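Local structure of tryptophan halogenase superfamily (Brevundimonas sp. BAL3, 6FRL) at residues B[273-278]-B[306-311]; B[248-254]-B[289-295]; B[90-95]-B[400-406]; B[98-102]-B[452-457]. The protein is a flavin-dependent halogenase of the tryptophan halogenase superfamily that prefers bromination to chlorination. All blocks are in the same frame, centred on the assembly; numbering follows the deposited sequence.

Contact 1: B[273-278]-B[306-311]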
# COMPACT_ATOMS: atom_id res chain seq x y z
N ARG B 273 -34.74 6.24 3.65
CA ARG B 273 -36.09 6.62 4.13
C ARG B 273 -36.00 7.94 4.91
O ARG B 273 -34.99 8.64 4.79
CB ARG B 273 -36.72 5.47 4.96
CG ARG B 273 -36.80 4.10 4.29
CD ARG B 273 -37.73 4.09 3.10
NE ARG B 273 -38.00 2.73 2.65
CZ ARG B 273 -38.53 2.42 1.46
NH1 ARG B 273 -38.88 3.36 0.58
NH2 ARG B 273 -38.77 1.15 1.15
N SER B 274 -37.03 8.28 5.68
CA SER B 274 -37.13 9.61 6.33
C SER B 274 -36.05 9.91 7.35
O SER B 274 -35.68 11.08 7.51
CB SER B 274 -38.53 9.81 6.99
OG SER B 274 -38.64 9.16 8.25
N ALA B 275 -35.55 8.89 8.05
CA ALA B 275 -34.57 9.12 9.13
C ALA B 275 -33.60 7.97 9.33
O ALA B 275 -33.29 7.60 10.47
CB ALA B 275 -35.26 9.49 10.44
N GLY B 276 -33.08 7.49 8.20
CA GLY B 276 -32.21 6.31 8.13
C GLY B 276 -32.42 5.58 6.83
O GLY B 276 -32.77 6.19 5.82
N TRP B 277 -32.24 4.26 6.84
CA TRP B 277 -32.24 3.49 5.60
C TRP B 277 -32.63 2.00 5.77
O TRP B 277 -32.44 1.40 6.82
CB TRP B 277 -30.86 3.63 4.90
CG TRP B 277 -29.72 3.21 5.74
CD1 TRP B 277 -29.02 3.97 6.63
CD2 TRP B 277 -29.13 1.91 5.79
NE1 TRP B 277 -28.02 3.22 7.24
CE2 TRP B 277 -28.08 1.95 6.76
CE3 TRP B 277 -29.39 0.70 5.13
CZ2 TRP B 277 -27.29 0.84 7.06
CZ3 TRP B 277 -28.60 -0.40 5.44
CH2 TRP B 277 -27.57 -0.32 6.41
N GLN B 278 -33.15 1.42 4.70
CA GLN B 278 -33.63 0.06 4.67
C GLN B 278 -32.70 -0.83 3.85
O GLN B 278 -32.22 -0.45 2.77
CB GLN B 278 -35.05 0.04 4.07
CG GLN B 278 -35.68 -1.35 3.82
CD GLN B 278 -37.03 -1.26 3.14
OE1 GLN B 278 -37.58 -0.18 2.94
NE2 GLN B 278 -37.59 -2.41 2.79
N GLU B 306 -42.41 2.57 8.12
CA GLU B 306 -41.52 2.65 6.95
C GLU B 306 -41.08 1.25 6.45
O GLU B 306 -41.07 0.99 5.23
CB GLU B 306 -40.30 3.53 7.27
CG GLU B 306 -40.64 4.92 7.77
CD GLU B 306 -39.52 5.92 7.60
OE1 GLU B 306 -38.40 5.68 8.11
OE2 GLU B 306 -39.78 6.96 6.96
N LEU B 307 -40.75 0.36 7.39
CA LEU B 307 -40.17 -0.95 7.08
C LEU B 307 -41.20 -1.94 6.56
O LEU B 307 -41.06 -2.46 5.45
CB LEU B 307 -39.50 -1.51 8.34
CG LEU B 307 -38.76 -2.86 8.40
CD1 LEU B 307 -37.68 -3.07 7.34
CD2 LEU B 307 -38.18 -3.02 9.79
N MET B 308 -42.26 -2.15 7.34
CA MET B 308 -43.17 -3.32 7.15
C MET B 308 -44.02 -3.32 5.88
O MET B 308 -44.32 -4.40 5.38
CB MET B 308 -44.01 -3.55 8.40
CG MET B 308 -43.18 -3.90 9.65
SD MET B 308 -42.12 -5.39 9.57
CE MET B 308 -43.36 -6.60 9.15
N PRO B 309 -44.38 -2.15 5.33
CA PRO B 309 -45.05 -2.16 4.00
C PRO B 309 -44.17 -2.40 2.78
O PRO B 309 -44.70 -2.46 1.67
CB PRO B 309 -45.67 -0.75 3.88
CG PRO B 309 -45.55 -0.12 5.22
CD PRO B 309 -44.44 -0.81 5.96
N HIS B 310 -42.84 -2.48 2.96
CA HIS B 310 -41.88 -2.51 1.82
C HIS B 310 -40.85 -3.63 1.94
O HIS B 310 -39.72 -3.48 1.47
CB HIS B 310 -41.14 -1.16 1.72
CG HIS B 310 -42.04 -0.01 1.41
ND1 HIS B 310 -42.19 1.07 2.27
CD2 HIS B 310 -42.85 0.23 0.35
CE1 HIS B 310 -43.06 1.91 1.75
NE2 HIS B 310 -43.48 1.43 0.59
N LEU B 311 -41.24 -4.74 2.56
CA LEU B 311 -40.36 -5.91 2.65
C LEU B 311 -40.26 -6.64 1.31
O LEU B 311 -41.11 -6.52 0.46
CB LEU B 311 -40.89 -6.88 3.70
CG LEU B 311 -41.07 -6.36 5.12
CD1 LEU B 311 -41.63 -7.49 5.95
CD2 LEU B 311 -39.76 -5.86 5.71

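Contact 2: B[248-254]-B[289-295]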
# COMPACT_ATOMS: atom_id res chain seq x y z
N CYS B 248 -27.44 7.42 13.21
CA CYS B 248 -28.33 6.31 13.49
C CYS B 248 -27.86 5.51 14.71
O CYS B 248 -26.65 5.31 14.94
CB CYS B 248 -28.51 5.43 12.26
SG CYS B 248 -29.30 6.31 10.89
N ASP B 249 -28.84 5.11 15.52
CA ASP B 249 -28.60 4.49 16.83
C ASP B 249 -29.51 3.28 17.15
O ASP B 249 -29.52 2.81 18.27
CB ASP B 249 -28.73 5.58 17.91
CG ASP B 249 -30.17 6.04 18.11
OD1 ASP B 249 -30.97 6.05 17.16
OD2 ASP B 249 -30.51 6.40 19.25
N ALA B 250 -30.24 2.76 16.16
CA ALA B 250 -31.12 1.62 16.37
C ALA B 250 -31.40 0.92 15.05
O ALA B 250 -31.15 1.49 13.97
CB ALA B 250 -32.43 2.08 16.97
N ALA B 251 -31.92 -0.31 15.13
CA ALA B 251 -32.32 -1.03 13.94
C ALA B 251 -33.38 -2.10 14.19
O ALA B 251 -33.41 -2.71 15.26
CB ALA B 251 -31.09 -1.67 13.30
N TYR B 252 -34.22 -2.33 13.18
CA TYR B 252 -35.15 -3.43 13.16
C TYR B 252 -34.77 -4.40 12.02
O TYR B 252 -34.46 -3.97 10.91
CB TYR B 252 -36.57 -2.92 12.92
CG TYR B 252 -37.31 -2.46 14.17
CD1 TYR B 252 -37.75 -3.37 15.11
CD2 TYR B 252 -37.63 -1.12 14.35
CE1 TYR B 252 -38.46 -2.96 16.21
CE2 TYR B 252 -38.34 -0.69 15.45
CZ TYR B 252 -38.75 -1.61 16.39
OH TYR B 252 -39.44 -1.20 17.52
N ALA B 253 -34.80 -5.70 12.29
CA ALA B 253 -34.57 -6.70 11.24
C ALA B 253 -35.69 -7.72 11.25
O ALA B 253 -36.26 -8.03 12.32
CB ALA B 253 -33.24 -7.41 11.44
N VAL B 254 -36.00 -8.25 10.07
CA VAL B 254 -37.03 -9.24 9.92
C VAL B 254 -36.76 -10.05 8.65
O VAL B 254 -36.49 -9.46 7.57
CB VAL B 254 -38.43 -8.58 9.91
CG1 VAL B 254 -38.59 -7.60 8.75
CG2 VAL B 254 -39.56 -9.62 9.85
N ASN B 289 -34.33 -8.41 5.73
CA ASN B 289 -34.84 -7.04 5.63
C ASN B 289 -34.50 -6.30 6.91
O ASN B 289 -34.40 -6.91 7.97
CB ASN B 289 -36.35 -6.99 5.48
CG ASN B 289 -36.88 -7.89 4.40
OD1 ASN B 289 -37.30 -7.42 3.33
ND2 ASN B 289 -36.88 -9.21 4.67
N GLY B 290 -34.35 -4.98 6.81
CA GLY B 290 -34.21 -4.14 8.00
C GLY B 290 -34.26 -2.64 7.76
O GLY B 290 -34.19 -2.18 6.63
N LEU B 291 -34.41 -1.89 8.84
CA LEU B 291 -34.34 -0.46 8.82
C LEU B 291 -33.35 -0.06 9.91
O LEU B 291 -33.51 -0.45 11.08
CB LEU B 291 -35.71 0.17 9.10
CG LEU B 291 -35.81 1.68 8.76
CD1 LEU B 291 -36.30 1.86 7.33
CD2 LEU B 291 -36.70 2.45 9.73
N VAL B 292 -32.34 0.72 9.50
CA VAL B 292 -31.43 1.42 10.42
C VAL B 292 -31.92 2.87 10.54
O VAL B 292 -32.21 3.47 9.52
CB VAL B 292 -29.99 1.43 9.85
CG1 VAL B 292 -29.06 2.32 10.69
CG2 VAL B 292 -29.47 -0.01 9.73
N PHE B 293 -31.98 3.43 11.74
CA PHE B 293 -32.58 4.78 11.89
C PHE B 293 -32.18 5.50 13.18
O PHE B 293 -31.61 4.91 14.10
CB PHE B 293 -34.10 4.66 11.81
CG PHE B 293 -34.70 3.87 12.94
CD1 PHE B 293 -34.75 2.48 12.89
CD2 PHE B 293 -35.20 4.52 14.07
CE1 PHE B 293 -35.28 1.76 13.94
CE2 PHE B 293 -35.74 3.81 15.13
CZ PHE B 293 -35.79 2.42 15.06
N SER B 294 -32.51 6.80 13.23
CA SER B 294 -32.31 7.66 14.44
C SER B 294 -33.57 7.71 15.33
O SER B 294 -34.58 8.26 14.93
CB SER B 294 -31.93 9.09 14.04
OG SER B 294 -31.83 9.96 15.16
N SER B 295 -33.51 7.14 16.54
CA SER B 295 -34.68 7.14 17.45
C SER B 295 -35.07 8.57 17.88
O SER B 295 -36.24 8.85 18.08
CB SER B 295 -34.48 6.20 18.67
OG SER B 295 -33.50 6.67 19.56

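Contact 3: B[90-95]-B[400-406]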
# COMPACT_ATOMS: atom_id res chain seq x y z
N PHE B 90 -27.93 1.72 -4.29
CA PHE B 90 -28.36 2.85 -3.44
C PHE B 90 -29.53 3.60 -4.10
O PHE B 90 -29.37 4.17 -5.21
CB PHE B 90 -27.20 3.79 -3.13
CG PHE B 90 -26.18 3.19 -2.22
CD1 PHE B 90 -26.36 3.21 -0.86
CD2 PHE B 90 -25.07 2.52 -2.73
CE1 PHE B 90 -25.45 2.58 -0.02
CE2 PHE B 90 -24.15 1.92 -1.89
CZ PHE B 90 -24.34 1.95 -0.53
N LEU B 91 -30.69 3.56 -3.44
CA LEU B 91 -31.95 4.13 -3.94
C LEU B 91 -32.38 5.28 -3.07
O LEU B 91 -32.33 5.16 -1.82
CB LEU B 91 -33.05 3.07 -4.00
CG LEU B 91 -32.73 1.89 -4.94
CD1 LEU B 91 -33.73 0.76 -4.83
CD2 LEU B 91 -32.62 2.39 -6.37
N ASP B 92 -32.71 6.39 -3.73
CA ASP B 92 -33.30 7.59 -3.10
C ASP B 92 -32.38 8.36 -2.13
O ASP B 92 -32.91 9.09 -1.29
CB ASP B 92 -34.66 7.28 -2.41
CG ASP B 92 -35.67 6.58 -3.34
OD1 ASP B 92 -35.64 6.72 -4.59
OD2 ASP B 92 -36.52 5.87 -2.81
N TRP B 93 -31.05 8.25 -2.24
CA TRP B 93 -30.13 9.03 -1.35
C TRP B 93 -29.94 10.47 -1.84
O TRP B 93 -29.52 11.35 -1.08
CB TRP B 93 -28.76 8.33 -1.15
CG TRP B 93 -28.84 7.10 -0.30
CD1 TRP B 93 -29.48 5.92 -0.62
CD2 TRP B 93 -28.31 6.92 1.02
NE1 TRP B 93 -29.38 5.03 0.44
CE2 TRP B 93 -28.67 5.62 1.45
CE3 TRP B 93 -27.58 7.73 1.90
CZ2 TRP B 93 -28.31 5.12 2.70
CZ3 TRP B 93 -27.22 7.22 3.14
CH2 TRP B 93 -27.58 5.94 3.52
N SER B 94 -30.24 10.70 -3.12
CA SER B 94 -30.11 12.02 -3.74
C SER B 94 -31.47 12.71 -4.01
O SER B 94 -31.50 13.80 -4.58
CB SER B 94 -29.28 11.90 -5.04
OG SER B 94 -27.90 11.79 -4.76
N GLY B 95 -32.57 12.11 -3.55
CA GLY B 95 -33.93 12.52 -3.87
C GLY B 95 -34.68 11.40 -4.58
O GLY B 95 -34.05 10.53 -5.18
N HIS B 400 -21.28 8.63 2.88
CA HIS B 400 -22.58 8.35 2.28
C HIS B 400 -23.66 9.34 2.82
O HIS B 400 -24.52 9.87 2.08
CB HIS B 400 -23.03 6.91 2.56
CG HIS B 400 -22.22 5.83 1.88
ND1 HIS B 400 -20.92 5.53 2.22
CD2 HIS B 400 -22.58 4.90 0.94
CE1 HIS B 400 -20.50 4.49 1.51
NE2 HIS B 400 -21.49 4.09 0.73
N TYR B 401 -23.61 9.59 4.12
CA TYR B 401 -24.53 10.53 4.75
C TYR B 401 -24.17 11.99 4.41
O TYR B 401 -25.03 12.79 4.08
CB TYR B 401 -24.51 10.37 6.28
CG TYR B 401 -25.10 9.08 6.82
CD1 TYR B 401 -26.49 8.88 6.84
CD2 TYR B 401 -24.29 8.06 7.33
CE1 TYR B 401 -27.04 7.70 7.34
CE2 TYR B 401 -24.84 6.88 7.84
CZ TYR B 401 -26.21 6.71 7.84
OH TYR B 401 -26.79 5.58 8.36
N LYS B 402 -22.87 12.30 4.52
CA LYS B 402 -22.34 13.64 4.27
C LYS B 402 -22.72 14.23 2.91
O LYS B 402 -22.90 15.45 2.83
CB LYS B 402 -20.83 13.62 4.43
CG LYS B 402 -20.15 14.99 4.26
CD LYS B 402 -20.74 16.04 5.19
CE LYS B 402 -19.83 17.23 5.40
NZ LYS B 402 -20.53 18.31 6.17
N LEU B 403 -22.82 13.39 1.87
CA LEU B 403 -23.07 13.85 0.49
C LEU B 403 -24.52 13.69 -0.00
O LEU B 403 -24.84 13.94 -1.20
CB LEU B 403 -22.15 13.09 -0.46
CG LEU B 403 -20.65 13.15 -0.20
CD1 LEU B 403 -19.91 12.37 -1.27
CD2 LEU B 403 -20.17 14.59 -0.18
N ASN B 404 -25.43 13.30 0.89
CA ASN B 404 -26.81 13.11 0.49
C ASN B 404 -27.40 14.43 -0.05
O ASN B 404 -26.94 15.51 0.34
CB ASN B 404 -27.62 12.51 1.64
CG ASN B 404 -28.27 13.56 2.51
OD1 ASN B 404 -29.34 14.07 2.17
ND2 ASN B 404 -27.65 13.87 3.65
N ARG B 405 -28.37 14.34 -0.94
CA ARG B 405 -29.06 15.50 -1.52
C ARG B 405 -30.60 15.52 -1.22
O ARG B 405 -31.40 16.09 -1.97
CB ARG B 405 -28.79 15.56 -3.03
CG ARG B 405 -27.37 15.91 -3.42
CD ARG B 405 -27.38 16.52 -4.83
NE ARG B 405 -26.05 16.63 -5.44
CZ ARG B 405 -25.50 17.73 -5.98
NH1 ARG B 405 -26.16 18.89 -6.02
NH2 ARG B 405 -24.28 17.67 -6.48
N ARG B 406 -31.00 14.92 -0.11
CA ARG B 406 -32.40 14.84 0.24
C ARG B 406 -32.80 16.12 0.94
O ARG B 406 -32.09 16.57 1.84
CB ARG B 406 -32.66 13.61 1.13
CG ARG B 406 -32.68 12.28 0.39
CD ARG B 406 -32.92 11.13 1.33
NE ARG B 406 -34.26 11.13 1.94
CZ ARG B 406 -35.30 10.41 1.53
NH1 ARG B 406 -35.22 9.59 0.49
NH2 ARG B 406 -36.45 10.53 2.17

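Contact 4: B[98-102]-B[452-457]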
# COMPACT_ATOMS: atom_id res chain seq x y z
N SER B 98 -33.58 8.58 -7.39
CA SER B 98 -32.13 8.45 -7.55
C SER B 98 -31.73 6.95 -7.43
O SER B 98 -32.38 6.18 -6.74
CB SER B 98 -31.35 9.29 -6.53
OG SER B 98 -31.34 8.69 -5.23
N ASP B 99 -30.68 6.57 -8.14
CA ASP B 99 -30.38 5.17 -8.38
C ASP B 99 -28.92 5.01 -8.89
O ASP B 99 -28.63 5.42 -10.03
CB ASP B 99 -31.39 4.63 -9.39
CG ASP B 99 -31.28 3.12 -9.64
OD1 ASP B 99 -30.31 2.47 -9.20
OD2 ASP B 99 -32.19 2.59 -10.33
N PHE B 100 -28.04 4.45 -8.05
CA PHE B 100 -26.71 4.04 -8.47
C PHE B 100 -26.25 2.72 -7.83
O PHE B 100 -26.79 2.29 -6.82
CB PHE B 100 -25.70 5.18 -8.27
CG PHE B 100 -25.20 5.34 -6.86
CD1 PHE B 100 -25.89 6.16 -5.96
CD2 PHE B 100 -24.01 4.71 -6.43
CE1 PHE B 100 -25.43 6.33 -4.65
CE2 PHE B 100 -23.55 4.87 -5.12
CZ PHE B 100 -24.25 5.68 -4.22
N ILE B 101 -25.29 2.04 -8.47
CA ILE B 101 -24.73 0.78 -7.96
C ILE B 101 -23.22 0.91 -7.66
O ILE B 101 -22.42 1.30 -8.56
CB ILE B 101 -24.94 -0.40 -8.96
CG1 ILE B 101 -26.41 -0.72 -9.10
CG2 ILE B 101 -24.26 -1.65 -8.45
CD1 ILE B 101 -26.76 -1.73 -10.20
N HIS B 102 -22.84 0.53 -6.43
CA HIS B 102 -21.42 0.35 -6.03
C HIS B 102 -21.03 -1.07 -6.29
O HIS B 102 -21.43 -1.96 -5.56
CB HIS B 102 -21.20 0.69 -4.54
CG HIS B 102 -19.81 0.44 -4.06
ND1 HIS B 102 -19.49 0.36 -2.71
CD2 HIS B 102 -18.65 0.20 -4.73
CE1 HIS B 102 -18.21 0.06 -2.58
NE2 HIS B 102 -17.68 -0.02 -3.79
N ALA B 452 -17.21 5.50 -6.91
CA ALA B 452 -18.63 5.10 -7.03
C ALA B 452 -19.53 5.97 -6.16
O ALA B 452 -20.66 6.31 -6.53
CB ALA B 452 -18.81 3.63 -6.69
N ILE B 453 -19.04 6.30 -4.97
CA ILE B 453 -19.82 7.12 -4.06
C ILE B 453 -19.81 8.60 -4.51
O ILE B 453 -20.87 9.24 -4.57
CB ILE B 453 -19.35 6.93 -2.60
CG1 ILE B 453 -19.41 5.42 -2.21
CG2 ILE B 453 -20.17 7.80 -1.64
CD1 ILE B 453 -20.71 4.68 -2.52
N TYR B 454 -18.63 9.12 -4.89
CA TYR B 454 -18.57 10.50 -5.37
C TYR B 454 -19.54 10.67 -6.54
O TYR B 454 -20.40 11.56 -6.52
CB TYR B 454 -17.15 10.93 -5.76
CG TYR B 454 -16.16 11.05 -4.60
CD1 TYR B 454 -16.47 11.78 -3.47
CD2 TYR B 454 -14.89 10.46 -4.67
CE1 TYR B 454 -15.55 11.91 -2.42
CE2 TYR B 454 -13.97 10.57 -3.64
CZ TYR B 454 -14.30 11.30 -2.51
OH TYR B 454 -13.40 11.45 -1.48
N ASP B 455 -19.46 9.76 -7.51
CA ASP B 455 -20.33 9.83 -8.68
C ASP B 455 -21.79 9.59 -8.35
O ASP B 455 -22.66 10.28 -8.88
CB ASP B 455 -19.88 8.84 -9.76
CG ASP B 455 -20.90 8.65 -10.81
OD1 ASP B 455 -21.06 9.60 -11.59
OD2 ASP B 455 -21.57 7.58 -10.81
N GLY B 456 -22.08 8.63 -7.49
CA GLY B 456 -23.47 8.36 -7.06
C GLY B 456 -24.18 9.55 -6.41
O GLY B 456 -25.37 9.75 -6.61
N PHE B 457 -23.43 10.34 -5.63
CA PHE B 457 -23.98 11.57 -5.05
C PHE B 457 -23.74 12.84 -5.86
O PHE B 457 -24.01 13.91 -5.37
CB PHE B 457 -23.46 11.77 -3.63
CG PHE B 457 -24.01 10.78 -2.67
CD1 PHE B 457 -25.22 11.01 -2.04
CD2 PHE B 457 -23.33 9.61 -2.40
CE1 PHE B 457 -25.71 10.09 -1.13
CE2 PHE B 457 -23.83 8.68 -1.52
CZ PHE B 457 -25.03 8.92 -0.88

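Contact 1: B[273-278]-B[306-311]
Polar side chains tie the tight turn of a beta hairpin to the last part of helix 300-307 and the residues that follow it: Arg273 and Ser274 at the bend between strands 268-273 and 276-282, and Gln278 just along the second strand, reach Glu306 and His310. A backbone bond from Arg273 N to Gly276 O closes the turn, and Ser274 sits at its corner. The Ser274 hydroxyl donates to Glu306, OG to OE2 at 2.8 Å, meeting the oxygen from above the carboxylate plane. Ser274 N adds a weak bond to the same oxygen, while Glu306 OE1 rests 3.6 Å from Arg273 CB. Next to this, the Arg273 chain bends at chi2 (-66°) and brings its guanidinium side-on to the Gln278 amide. NE lies 3.0 Å from Gln278 OE1 and NH2 also points at that oxygen, at a distance short enough to be doubtful in detail. The NE bond orients the amide, leaving NE2 turned to His310. His310 lays ND1 over one face of the same guanidinium, the two planes 33° apart, and that ND1 is itself fixed by a bond to Glu306 O at 3.2 Å. Arg273 and Gln278 also pack on Leu291. The buried Gln278 amide finishes the link: NE2 meets His310 O at 2.7 Å, the oxygen in the amide plane but the donor well above the carbonyl plane.

Contact 2: B[248-254]-B[289-295]
Phe293 lays one face of its ring over Ala250 CB, which stands 4.2 Å from the ring centroid in a CH-pi contact displaced toward the rim. With CG placed between the backbone N and the carbonyl carbon (chi1 65°), the ring swings back across the neighbouring strand, and its CE1 comes 3.7 Å from Tyr252 CD2 at an oblique angle. These groups share the sheet face covered by helix 300-307, whose Leu304 and Leu307 meet Tyr252. Beneath them, strands 250-254 and 289-293 run antiparallel in the seven-stranded sheet. Ala250-Phe293, Tyr252-Leu291 and Val254-Asn289 form the hydrogen-bonded pairs, Tyr252 N to Leu291 O being 2.9 Å. On the opposite face, Cys248 CB packs 3.5 Å from Val292 CG1. Asn289 adds a side-chain bond at one end, ND2 to Val254 O at 2.9 Å, with OD1 taken by Leu312 N. At the other end the ladder opens into a classic beta bulge: Asp249 and Ala250 both face Phe293, whose carbonyl oxygen receives Asp249 N at 3.1 Å and, weakly, Ala250 N. The Asp249 carboxylate then reaches across to Ser295. OD1 takes Ser295 N at 2.8 Å, nearly straight at 171°, and OD2 takes Ser295 OG at 3.0 Å. Both oxygens use their syn lone pairs and both are held by the same residue, which limits the carboxylate's rotation and would probably stabilise its negative charge.

Contact 3: B[90-95]-B[400-406]
Asp92 adopts a left-handed helical backbone conformation (phi 67°), turning the chain just beyond strand 87-91, and offers its carbonyl oxygen to the guanidinium of Arg406. NH1 meets Asp92 O at 3.0 Å, in the guanidinium plane and close to straight. A kink in the arginine chain at chi3 (67°) brings the guanidinium edge round to the turn, with CD 3.3 Å from Asp92 O, while NH2 makes a salt bridge to Asp408. The next carbonyl is used as well: Arg405 N donates to Trp93 O at 3.2 Å, on a lone pair in the carbonyl plane. Two successive carbonyls of the turn are thus held by two successive arginines, one by a side chain and one by a backbone N-H. Further in, the contact becomes aromatic. The indole of Trp93 sets CZ3 4.1 Å from Tyr401 CD1, the two rings oblique, and its CE3 lies near His400 O, obliquely. Phe90 brings CZ to the edge of the His400 ring, 3.7 Å from CD2, and that imidazole is bonded by NE2 to Glu351 and by ND1 to Phe396 O. Asn404 shapes the segment that leaves helix 376-402. Its ND2 donates to Tyr401 O at 2.9 Å, nearly straight at 170°, and its OD1 accepts Arg406 N at 2.9 Å. That second bond defines an Asx turn, just beyond the C-terminal end of helix 376-402, where the chain runs against the turn that follows strand 87-91.

Contact 4: B[98-102]-B[452-457]
A chi1 of 80° tucks the Phe100 ring in over its own backbone, between N and C, and lays it flat onto Gly456. His102, its CG anti to the backbone N, instead carries its imidazole toward Ala452, CD2 lying 4.0 Å from Ala452 CB. Over the middle of the Phe100 ring sits Gly456 CA, 3.5 Å from the centroid, a CH-pi contact possible at this range because the glycine has no side chain in the way. Ile453 CD1 comes to the ring's edge, 3.9 Å from Phe100 CE2, and Ala452 O lies 3.5 Å from the same carbon. Past the last helical turn, Phe457 presents a face to the edge of Phe100 in an offset edge-to-face pair, the planes at 66° and the centroids 5.7 Å apart. The interface is carried by apolar packing; the polar ends of His102 are held by Ser449 at NE2 and Glu351 at ND1. Phe90 of the neighbouring strand also meets the Phe100 ring. Helix 452-456 and strand 99-102 run antiparallel at 176°, their axes 8.6 Å apart: alpha/beta packing in which a helix lies along the strand outermost in the mixed sheet within this chain.

In the fold
All four contacts gather on the seven-stranded mixed sheet, where strands 99-103, 87-91, 268-273, 276-282, 286-293 and 250-257 follow one another across it. Contacts 1 and 2 lie about 9 Å apart between centres and touch through neighbouring strands 276-282 and 286-293; contacts 3 and 4 are equally close, through strands 87-91 and 99-103. Contact 3 also meets contact 1, Trp277 packing on Trp93, whereas contacts 2 and 4 stay about 22 Å apart between centres. Along the chain, contacts 1 and 2 fall between the halves of contacts 3 and 4, so residues 90-102 are joined to helices 376-402 and 447-456 some 300 to 350 residues later, binding distant parts of the halogenase chain into one body.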